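Local coordinates for protein intradiol ring-cleavage dioxygenase (Streptomyces sp. SirexAA-E, PDB 4ILV) that probably catalyses the iron(III)-dependent intradiol cleavage of catechol-type aromatic rings, as a secreted dioxygenase fused to a carbohydrate-binding module, at residues D34-G42 with V142-P150; P78-Q88 with F102-G112. All blocks are in the same frame, centred on the assembly; numbering follows the deposited sequence.

Interaction 1. Residues D34-G42 with V142-P150; sequences DPTPDQMEG and VLTTQLYFP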
loop_
_atom_site.group_PDB
_atom_site.type_symbol
_atom_site.label_atom_id
_atom_site.label_comp_id
_atom_site.label_asym_id
_atom_site.label_seq_id
_atom_site.Cartn_x
_atom_site.Cartn_y
_atom_site.Cartn_z
ATOM N N ASP A 34 -5.447 1.924 14.162
ATOM C CA ASP A 34 -5.141 1.925 15.587
ATOM C C ASP A 34 -5.623 0.621 16.214
ATOM O O ASP A 34 -6.710 0.586 16.800
ATOM C CB ASP A 34 -5.802 3.138 16.279
ATOM C CG ASP A 34 -5.209 3.446 17.656
ATOM O OD1 ASP A 34 -4.577 2.554 18.261
ATOM O OD2 ASP A 34 -5.354 4.600 18.122
ATOM N N PRO A 35 -4.837 -0.466 16.057
ATOM C CA PRO A 35 -3.677 -0.577 15.169
ATOM C C PRO A 35 -4.075 -1.222 13.852
ATOM O O PRO A 35 -5.022 -2.006 13.816
ATOM C CB PRO A 35 -2.734 -1.505 15.928
ATOM C CG PRO A 35 -3.634 -2.368 16.719
ATOM C CD PRO A 35 -4.880 -1.574 17.027
ATOM N N THR A 36 -3.341 -0.900 12.793
ATOM C CA THR A 36 -3.656 -1.365 11.445
ATOM C C THR A 36 -3.833 -2.883 11.382
ATOM O O THR A 36 -2.907 -3.623 11.700
ATOM C CB THR A 36 -2.553 -0.940 10.469
ATOM O OG1 THR A 36 -2.336 0.473 10.591
ATOM C CG2 THR A 36 -2.936 -1.296 9.019
ATOM N N PRO A 37 -5.038 -3.346 10.994
ATOM C CA PRO A 37 -5.331 -4.781 10.929
ATOM C C PRO A 37 -4.454 -5.480 9.902
ATOM O O PRO A 37 -4.068 -4.872 8.902
ATOM C CB PRO A 37 -6.790 -4.819 10.473
ATOM C CG PRO A 37 -7.346 -3.503 10.850
ATOM C CD PRO A 37 -6.227 -2.527 10.709
ATOM N N ASP A 38 -4.152 -6.753 10.136
ATOM C CA ASP A 38 -3.357 -7.515 9.177
ATOM C C ASP A 38 -4.257 -8.282 8.210
ATOM O O ASP A 38 -5.426 -8.527 8.499
ATOM C CB ASP A 38 -2.413 -8.482 9.895
ATOM C CG ASP A 38 -3.144 -9.479 10.763
ATOM O OD1 ASP A 38 -3.618 -9.093 11.854
ATOM O OD2 ASP A 38 -3.246 -10.651 10.350
ATOM N N GLN A 39 -3.706 -8.646 7.057
ATOM C CA GLN A 39 -4.423 -9.460 6.079
ATOM C C GLN A 39 -3.445 -10.404 5.396
ATOM O O GLN A 39 -2.230 -10.290 5.568
ATOM C CB GLN A 39 -5.134 -8.591 5.038
ATOM C CG GLN A 39 -6.284 -7.785 5.601
ATOM C CD GLN A 39 -7.328 -7.438 4.569
ATOM O OE1 GLN A 39 -7.016 -7.207 3.402
ATOM N NE2 GLN A 39 -8.588 -7.407 4.996
ATOM N N MET A 40 -3.968 -11.342 4.622
ATOM C CA MET A 40 -3.102 -12.323 3.983
ATOM C C MET A 40 -2.156 -11.726 2.934
ATOM O O MET A 40 -2.406 -10.660 2.353
ATOM C CB MET A 40 -3.925 -13.490 3.424
ATOM C CG MET A 40 -5.034 -13.105 2.465
ATOM S SD MET A 40 -5.918 -14.578 1.908
ATOM C CE MET A 40 -6.404 -15.292 3.478
ATOM N N GLU A 41 -1.043 -12.418 2.733
ATOM C CA GLU A 41 -0.017 -12.019 1.780
ATOM C C GLU A 41 -0.472 -12.189 0.329
ATOM O O GLU A 41 -0.262 -11.308 -0.500
ATOM C CB GLU A 41 1.231 -12.864 2.038
ATOM C CG GLU A 41 2.405 -12.629 1.111
ATOM C CD GLU A 41 3.612 -13.464 1.508
ATOM O OE1 GLU A 41 4.319 -13.090 2.467
ATOM O OE2 GLU A 41 3.826 -14.526 0.888
ATOM N N GLY A 42 -1.104 -13.320 0.035
ATOM C CA GLY A 42 -1.509 -13.641 -1.322
ATOM C C GLY A 42 -0.383 -14.351 -2.051
ATOM O O GLY A 42 0.776 -14.282 -1.625
ATOM N N VAL A 142 6.928 -8.561 11.123
ATOM C CA VAL A 142 6.368 -7.920 9.945
ATOM C C VAL A 142 4.847 -7.934 10.015
ATOM O O VAL A 142 4.244 -8.968 10.299
ATOM C CB VAL A 142 6.803 -8.643 8.656
ATOM C CG1 VAL A 142 6.056 -8.092 7.459
ATOM C CG2 VAL A 142 8.299 -8.519 8.456
ATOM N N LEU A 143 4.226 -6.784 9.779
ATOM C CA LEU A 143 2.784 -6.734 9.563
ATOM C C LEU A 143 2.474 -6.865 8.066
ATOM O O LEU A 143 2.944 -6.054 7.268
ATOM C CB LEU A 143 2.208 -5.416 10.074
ATOM C CG LEU A 143 0.722 -5.229 9.740
ATOM C CD1 LEU A 143 -0.118 -6.019 10.733
ATOM C CD2 LEU A 143 0.305 -3.758 9.711
ATOM N N THR A 144 1.687 -7.873 7.689
ATOM C CA THR A 144 1.232 -8.020 6.303
ATOM C C THR A 144 -0.212 -7.570 6.186
ATOM O O THR A 144 -1.074 -8.019 6.951
ATOM C CB THR A 144 1.319 -9.481 5.835
ATOM O OG1 THR A 144 2.683 -9.912 5.886
ATOM C CG2 THR A 144 0.780 -9.636 4.397
ATOM N N THR A 145 -0.489 -6.692 5.230
ATOM C CA THR A 145 -1.839 -6.153 5.119
ATOM C C THR A 145 -2.140 -5.617 3.728
ATOM O O THR A 145 -1.336 -5.761 2.810
ATOM C CB THR A 145 -2.099 -5.078 6.226
ATOM O OG1 THR A 145 -3.480 -4.724 6.256
ATOM C CG2 THR A 145 -1.261 -3.827 6.005
ATOM N N GLN A 146 -3.311 -5.012 3.567
ATOM C CA GLN A 146 -3.702 -4.447 2.282
ATOM C C GLN A 146 -4.384 -3.091 2.443
ATOM O O GLN A 146 -4.928 -2.785 3.507
ATOM C CB GLN A 146 -4.668 -5.396 1.572
ATOM C CG GLN A 146 -4.111 -6.777 1.360
ATOM C CD GLN A 146 -5.089 -7.695 0.662
ATOM O OE1 GLN A 146 -5.950 -7.245 -0.102
ATOM N NE2 GLN A 146 -4.959 -8.994 0.913
ATOM N N LEU A 147 -4.371 -2.290 1.382
ATOM C CA LEU A 147 -5.110 -1.032 1.378
ATOM C C LEU A 147 -6.233 -1.062 0.351
ATOM O O LEU A 147 -6.041 -1.547 -0.768
ATOM C CB LEU A 147 -4.171 0.136 1.080
ATOM C CG LEU A 147 -2.919 0.212 1.958
ATOM C CD1 LEU A 147 -2.066 1.405 1.552
ATOM C CD2 LEU A 147 -3.265 0.267 3.455
ATOM N N TYR A 148 -7.395 -0.529 0.723
ATOM C CA TYR A 148 -8.568 -0.542 -0.157
ATOM C C TYR A 148 -8.973 0.859 -0.584
ATOM O O TYR A 148 -8.504 1.849 -0.019
ATOM C CB TYR A 148 -9.753 -1.252 0.505
ATOM C CG TYR A 148 -9.488 -2.717 0.769
ATOM C CD1 TYR A 148 -9.542 -3.642 -0.260
ATOM C CD2 TYR A 148 -9.177 -3.171 2.044
ATOM C CE1 TYR A 148 -9.301 -4.982 -0.034
ATOM C CE2 TYR A 148 -8.930 -4.515 2.281
ATOM C CZ TYR A 148 -8.990 -5.413 1.225
ATOM O OH TYR A 148 -8.752 -6.752 1.427
ATOM N N PHE A 149 -9.853 0.916 -1.583
ATOM C CA PHE A 149 -10.290 2.151 -2.216
ATOM C C PHE A 149 -11.740 2.432 -1.893
ATOM O O PHE A 149 -12.560 1.514 -1.905
ATOM C CB PHE A 149 -10.133 2.037 -3.748
ATOM C CG PHE A 149 -8.705 1.997 -4.189
ATOM C CD1 PHE A 149 -8.113 3.107 -4.762
ATOM C CD2 PHE A 149 -7.937 0.862 -3.987
ATOM C CE1 PHE A 149 -6.777 3.084 -5.145
ATOM C CE2 PHE A 149 -6.603 0.823 -4.376
ATOM C CZ PHE A 149 -6.022 1.942 -4.953
ATOM N N PRO A 150 -12.069 3.709 -1.630
ATOM C CA PRO A 150 -13.439 4.086 -1.284
ATOM C C PRO A 150 -14.357 3.992 -2.491
ATOM O O PRO A 150 -13.960 4.351 -3.598
ATOM C CB PRO A 150 -13.296 5.551 -0.848
ATOM C CG PRO A 150 -12.122 6.052 -1.620
ATOM C CD PRO A 150 -11.171 4.877 -1.680
HETATM O O HOH W 1 -1.084 -8.388 1.667
#

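Interaction 2. Residues P78-Q88 with F102-G112; sequences PLTGVLLDFWQ and FRGHQFTGADG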
loop_
_atom_site.group_PDB
_atom_site.type_symbol
_atom_site.label_atom_id
_atom_site.label_comp_id
_atom_site.label_asym_id
_atom_site.label_seq_id
_atom_site.Cartn_x
_atom_site.Cartn_y
_atom_site.Cartn_z
ATOM N N PRO A 78 5.205 9.554 15.582
ATOM C CA PRO A 78 5.707 9.033 14.309
ATOM C C PRO A 78 6.827 8.019 14.531
ATOM O O PRO A 78 7.605 8.170 15.472
ATOM C CB PRO A 78 6.253 10.280 13.609
ATOM C CG PRO A 78 5.659 11.440 14.319
ATOM C CD PRO A 78 5.473 10.994 15.734
ATOM N N LEU A 79 6.901 6.997 13.681
ATOM C CA LEU A 79 7.961 5.994 13.787
ATOM C C LEU A 79 8.952 6.109 12.641
ATOM O O LEU A 79 8.572 6.109 11.464
ATOM C CB LEU A 79 7.377 4.583 13.792
ATOM C CG LEU A 79 6.704 4.095 15.066
ATOM C CD1 LEU A 79 6.093 2.721 14.835
ATOM C CD2 LEU A 79 7.718 4.066 16.207
ATOM N N THR A 80 10.227 6.165 12.992
ATOM C CA THR A 80 11.280 6.353 12.009
ATOM C C THR A 80 11.892 4.997 11.613
ATOM O O THR A 80 11.884 4.046 12.393
ATOM C CB THR A 80 12.362 7.317 12.557
ATOM O OG1 THR A 80 13.186 7.788 11.487
ATOM C CG2 THR A 80 13.215 6.631 13.612
ATOM N N GLY A 81 12.385 4.897 10.382
ATOM C CA GLY A 81 13.041 3.684 9.932
ATOM C C GLY A 81 12.128 2.482 9.739
ATOM O O GLY A 81 12.585 1.341 9.719
ATOM N N VAL A 82 10.833 2.720 9.589
ATOM C CA VAL A 82 9.923 1.612 9.328
ATOM C C VAL A 82 10.040 1.192 7.877
ATOM O O VAL A 82 9.988 2.036 6.989
ATOM C CB VAL A 82 8.471 1.987 9.621
ATOM C CG1 VAL A 82 7.533 0.825 9.260
ATOM C CG2 VAL A 82 8.321 2.405 11.091
ATOM N N LEU A 83 10.196 -0.111 7.644
ATOM C CA LEU A 83 10.200 -0.671 6.288
ATOM C C LEU A 83 8.767 -0.832 5.758
ATOM O O LEU A 83 7.931 -1.474 6.390
ATOM C CB LEU A 83 10.942 -2.013 6.291
ATOM C CG LEU A 83 11.089 -2.894 5.037
ATOM C CD1 LEU A 83 9.852 -3.722 4.702
ATOM C CD2 LEU A 83 11.535 -2.065 3.843
ATOM N N LEU A 84 8.484 -0.222 4.607
ATOM C CA LEU A 84 7.222 -0.420 3.905
ATOM C C LEU A 84 7.484 -1.018 2.516
ATOM O O LEU A 84 8.147 -0.403 1.696
ATOM C CB LEU A 84 6.476 0.902 3.761
ATOM C CG LEU A 84 6.050 1.531 5.094
ATOM C CD1 LEU A 84 5.592 2.951 4.865
ATOM C CD2 LEU A 84 4.924 0.704 5.699
ATOM N N ASP A 85 6.960 -2.207 2.273
ATOM C CA ASP A 85 7.228 -2.951 1.050
ATOM C C ASP A 85 5.904 -3.128 0.323
ATOM O O ASP A 85 5.051 -3.894 0.764
ATOM C CB ASP A 85 7.846 -4.302 1.421
ATOM C CG ASP A 85 8.333 -5.109 0.203
ATOM O OD1 ASP A 85 8.450 -4.542 -0.906
ATOM O OD2 ASP A 85 8.618 -6.319 0.371
ATOM N N PHE A 86 5.728 -2.403 -0.779
ATOM C CA PHE A 86 4.462 -2.393 -1.509
ATOM C C PHE A 86 4.513 -3.302 -2.739
ATOM O O PHE A 86 5.547 -3.409 -3.397
ATOM C CB PHE A 86 4.141 -0.974 -1.985
ATOM C CG PHE A 86 3.782 0.000 -0.881
ATOM C CD1 PHE A 86 2.483 0.074 -0.412
ATOM C CD2 PHE A 86 4.725 0.871 -0.363
ATOM C CE1 PHE A 86 2.132 0.987 0.562
ATOM C CE2 PHE A 86 4.387 1.795 0.618
ATOM C CZ PHE A 86 3.093 1.852 1.083
ATOM N N TRP A 87 3.406 -3.969 -3.042
ATOM C CA TRP A 87 3.253 -4.591 -4.355
ATOM C C TRP A 87 1.777 -4.561 -4.779
ATOM O O TRP A 87 0.892 -4.411 -3.930
ATOM C CB TRP A 87 3.869 -6.004 -4.403
ATOM C CG TRP A 87 3.122 -7.058 -3.647
ATOM C CD1 TRP A 87 2.328 -8.041 -4.181
ATOM C CD2 TRP A 87 3.112 -7.260 -2.229
ATOM N NE1 TRP A 87 1.816 -8.828 -3.182
ATOM C CE2 TRP A 87 2.283 -8.376 -1.974
ATOM C CE3 TRP A 87 3.703 -6.595 -1.149
ATOM C CZ2 TRP A 87 2.032 -8.843 -0.683
ATOM C CZ3 TRP A 87 3.453 -7.063 0.138
ATOM C CH2 TRP A 87 2.625 -8.176 0.357
ATOM N N GLN A 88 1.518 -4.680 -6.081
ATOM C CA GLN A 88 0.167 -4.469 -6.606
ATOM C C GLN A 88 0.071 -4.894 -8.054
ATOM O O GLN A 88 1.089 -5.072 -8.722
ATOM C CB GLN A 88 -0.200 -2.986 -6.559
ATOM C CG GLN A 88 0.633 -2.143 -7.548
ATOM C CD GLN A 88 0.138 -0.723 -7.695
ATOM O OE1 GLN A 88 0.466 0.151 -6.891
ATOM N NE2 GLN A 88 -0.657 -0.479 -8.730
ATOM N N PHE A 102 5.963 -2.867 -10.422
ATOM C CA PHE A 102 4.962 -2.615 -9.390
ATOM C C PHE A 102 5.258 -3.285 -8.071
ATOM O O PHE A 102 4.351 -3.645 -7.315
ATOM C CB PHE A 102 3.553 -2.931 -9.893
ATOM C CG PHE A 102 3.075 -1.941 -10.891
ATOM C CD1 PHE A 102 2.631 -0.694 -10.472
ATOM C CD2 PHE A 102 3.120 -2.217 -12.246
ATOM C CE1 PHE A 102 2.210 0.245 -11.381
ATOM C CE2 PHE A 102 2.700 -1.274 -13.176
ATOM C CZ PHE A 102 2.246 -0.041 -12.743
ATOM N N ARG A 103 6.552 -3.425 -7.804
ATOM C CA ARG A 103 7.054 -3.876 -6.517
ATOM C C ARG A 103 8.152 -2.895 -6.107
ATOM O O ARG A 103 9.033 -2.563 -6.903
ATOM C CB ARG A 103 7.616 -5.298 -6.623
ATOM C CG ARG A 103 6.660 -6.285 -7.297
ATOM C CD ARG A 103 7.219 -7.695 -7.320
ATOM N NE ARG A 103 6.308 -8.635 -7.966
ATOM C CZ ARG A 103 5.307 -9.255 -7.343
ATOM N NH1 ARG A 103 4.534 -10.105 -8.016
ATOM N NH2 ARG A 103 5.071 -9.022 -6.049
ATOM N N GLY A 104 8.098 -2.410 -4.876
ATOM C CA GLY A 104 9.128 -1.510 -4.387
ATOM C C GLY A 104 8.967 -1.214 -2.903
ATOM O O GLY A 104 7.848 -1.137 -2.411
ATOM N N HIS A 105 10.081 -1.044 -2.191
ATOM C CA HIS A 105 10.023 -0.758 -0.760
ATOM C C HIS A 105 10.730 0.539 -0.400
ATOM O O HIS A 105 11.531 1.072 -1.187
ATOM C CB HIS A 105 10.612 -1.914 0.059
ATOM C CG HIS A 105 12.099 -2.061 -0.071
ATOM N ND1 HIS A 105 12.689 -2.956 -0.943
ATOM C CD2 HIS A 105 13.114 -1.443 0.576
ATOM C CE1 HIS A 105 14.004 -2.866 -0.836
ATOM N NE2 HIS A 105 14.286 -1.955 0.079
ATOM N N GLN A 106 10.449 1.017 0.812
ATOM C CA GLN A 106 11.008 2.266 1.314
ATOM C C GLN A 106 11.044 2.252 2.836
ATOM O O GLN A 106 10.460 1.377 3.470
ATOM C CB GLN A 106 10.167 3.452 0.848
ATOM C CG GLN A 106 8.736 3.436 1.394
ATOM C CD GLN A 106 7.885 4.542 0.822
ATOM O OE1 GLN A 106 7.828 5.643 1.373
ATOM N NE2 GLN A 106 7.202 4.256 -0.285
ATOM N N PHE A 107 11.738 3.231 3.412
ATOM C CA PHE A 107 11.828 3.386 4.861
ATOM C C PHE A 107 11.280 4.744 5.266
ATOM O O PHE A 107 11.473 5.734 4.548
ATOM C CB PHE A 107 13.279 3.256 5.329
ATOM C CG PHE A 107 13.852 1.890 5.116
ATOM C CD1 PHE A 107 13.838 0.951 6.136
ATOM C CD2 PHE A 107 14.382 1.533 3.886
ATOM C CE1 PHE A 107 14.359 -0.321 5.940
ATOM C CE2 PHE A 107 14.901 0.262 3.684
ATOM C CZ PHE A 107 14.890 -0.662 4.716
ATOM N N THR A 108 10.572 4.800 6.393
ATOM C CA THR A 108 10.032 6.079 6.835
ATOM C C THR A 108 11.157 6.972 7.319
ATOM O O THR A 108 12.112 6.505 7.952
ATOM C CB THR A 108 8.983 5.941 7.962
ATOM O OG1 THR A 108 9.547 5.221 9.064
ATOM C CG2 THR A 108 7.733 5.254 7.469
ATOM N N GLY A 109 11.035 8.265 7.036
ATOM C CA GLY A 109 12.035 9.219 7.475
ATOM C C GLY A 109 11.851 9.665 8.913
ATOM O O GLY A 109 11.101 9.060 9.687
ATOM N N ALA A 110 12.554 10.735 9.268
ATOM C CA ALA A 110 12.502 11.280 10.613
ATOM C C ALA A 110 11.080 11.656 11.017
ATOM O O ALA A 110 10.682 11.468 12.162
ATOM C CB ALA A 110 13.417 12.484 10.719
ATOM N N ASP A 111 10.301 12.156 10.065
ATOM C CA ASP A 111 8.948 12.582 10.371
ATOM C C ASP A 111 7.954 11.415 10.363
ATOM O O ASP A 111 6.774 11.598 10.632
ATOM C CB ASP A 111 8.508 13.698 9.415
ATOM C CG ASP A 111 8.432 13.246 7.964
ATOM O OD1 ASP A 111 8.849 12.108 7.649
ATOM O OD2 ASP A 111 7.951 14.045 7.129
ATOM N N GLY A 112 8.435 10.214 10.049
ATOM C CA GLY A 112 7.573 9.042 10.021
ATOM C C GLY A 112 6.689 8.940 8.786
ATOM O O GLY A 112 5.761 8.126 8.731
#

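Interaction 1. Residues D34-G42 with V142-P150
The carboxamide of Gln39 meets the Tyr148 ring at its edge, the two planes 78° apart, with Gln39 NE2 in the plane of the ring. Tyr148 OH donates to Gln39 OE1 over 2.7 Å, lying in the carbonyl plane on a lone pair. The Gln146 amide stands nearly perpendicular to that of Gln39, its CD 3.4 Å from Gln39 OE1; Gln146 OE1 is taken by Arg127, while NE2 gives a weak bond to Met40 O. Gln39 NE2 is held by Leu160 O, which helps fix the rotation of the amide. A leucine in place of Gln39 would probably leave Tyr148 OH without its acceptor here and Leu160 O without this donor. The segment 34-42 is an irregular chain laid at 93° across strand 143-148, an outermost strand of the antiparallel sheet in this intradiol dioxygenase domain. Gln39 N bonds to Thr144 O at 2.7 Å, and a water bridges Met40 O and Thr145 O. Thr145 turns its hydroxyl opposite the backbone N (chi1 -170°), from where OG1 donates to Pro37 O at 2.7 Å. Leu143 CD1 packs on Asp38 CB (3.5 Å), and Thr144 CG2 rests against Glu41 CA (3.6 Å).

Interaction 2. Residues P78-Q88 with F102-G112
Leu83 lays its CD2 methyl over one face of the Phe107 ring, 4.0 Å from the centroid and 23° off the normal, a CH-pi contact displaced toward the rim. With CG swung opposite the backbone N (chi1 178°), the side chain leans over strand 103-107, and the same methyl also meets His105 CD2 at 3.7 Å. Gly81 O lies at the edge of the Phe107 ring, in its plane.

Farther along this face, the Asp85 carboxylate stands almost perpendicular to the His105 imidazole, and OD1 touches His105 CB at 3.5 Å; Ser49 OG bonds to both Asp85 OD1 and His105 ND1, joining the two side chains. Trp87 and the Arg103 guanidinium are inclined by only 23°, with Arg103 NH2 3.5 Å from Trp87 CD1, while that nitrogen bonds to Tyr44 O.

On the other face, Gln106 brings NE2 to 3.8 Å from Phe86 CE2, its amide steeply inclined to the ring and bonded to Thr115 O.

Beyond the paired strands, Thr108 OG1 sits between two backbone groups, donating to Leu79 O (2.7 Å) and accepting from Val82 N (2.9 Å). This double grip ties the approach to strand 83-87 to the exit from strand 103-107, just before the type I turn from Gly109 to Gly112.

Strands 83-87 and 103-107 run antiparallel, with hydrogen-bonded pairs at Leu84-Gln106 and Phe86-Gly104. Strand 103-107 is outermost in the four-stranded sheet and 83-87 lies between it and strand 130-136; Trp87 stacks on His132, an iron ligand, whereas Leu84 and Gln106 face Phe114 of strand 113-119 in the other sheet.

Interactions 1 and 2 engage the two outermost strands of the same antiparallel sheet, 143-148 and 103-107. Interaction 2 is a regular strand pair, with repeated backbone bonds, buried residues on both faces of its central part and a more exposed turn end. Interaction 1 instead lays an irregular segment across an edge strand; also partly buried, with Thr36, Thr145, Gln146 and Tyr148 inside and Asp38 and Met40 exposed, it covers about half as much surface and relies more on side-chain amides, hydroxyls and a bridging water. Both approach the iron site, where the Gln146 and Trp87 side chains each lie about 6 Å from the ferric ion. They touch directly where Glu41 O packs against Trp87 CZ2, 3.4 Å away.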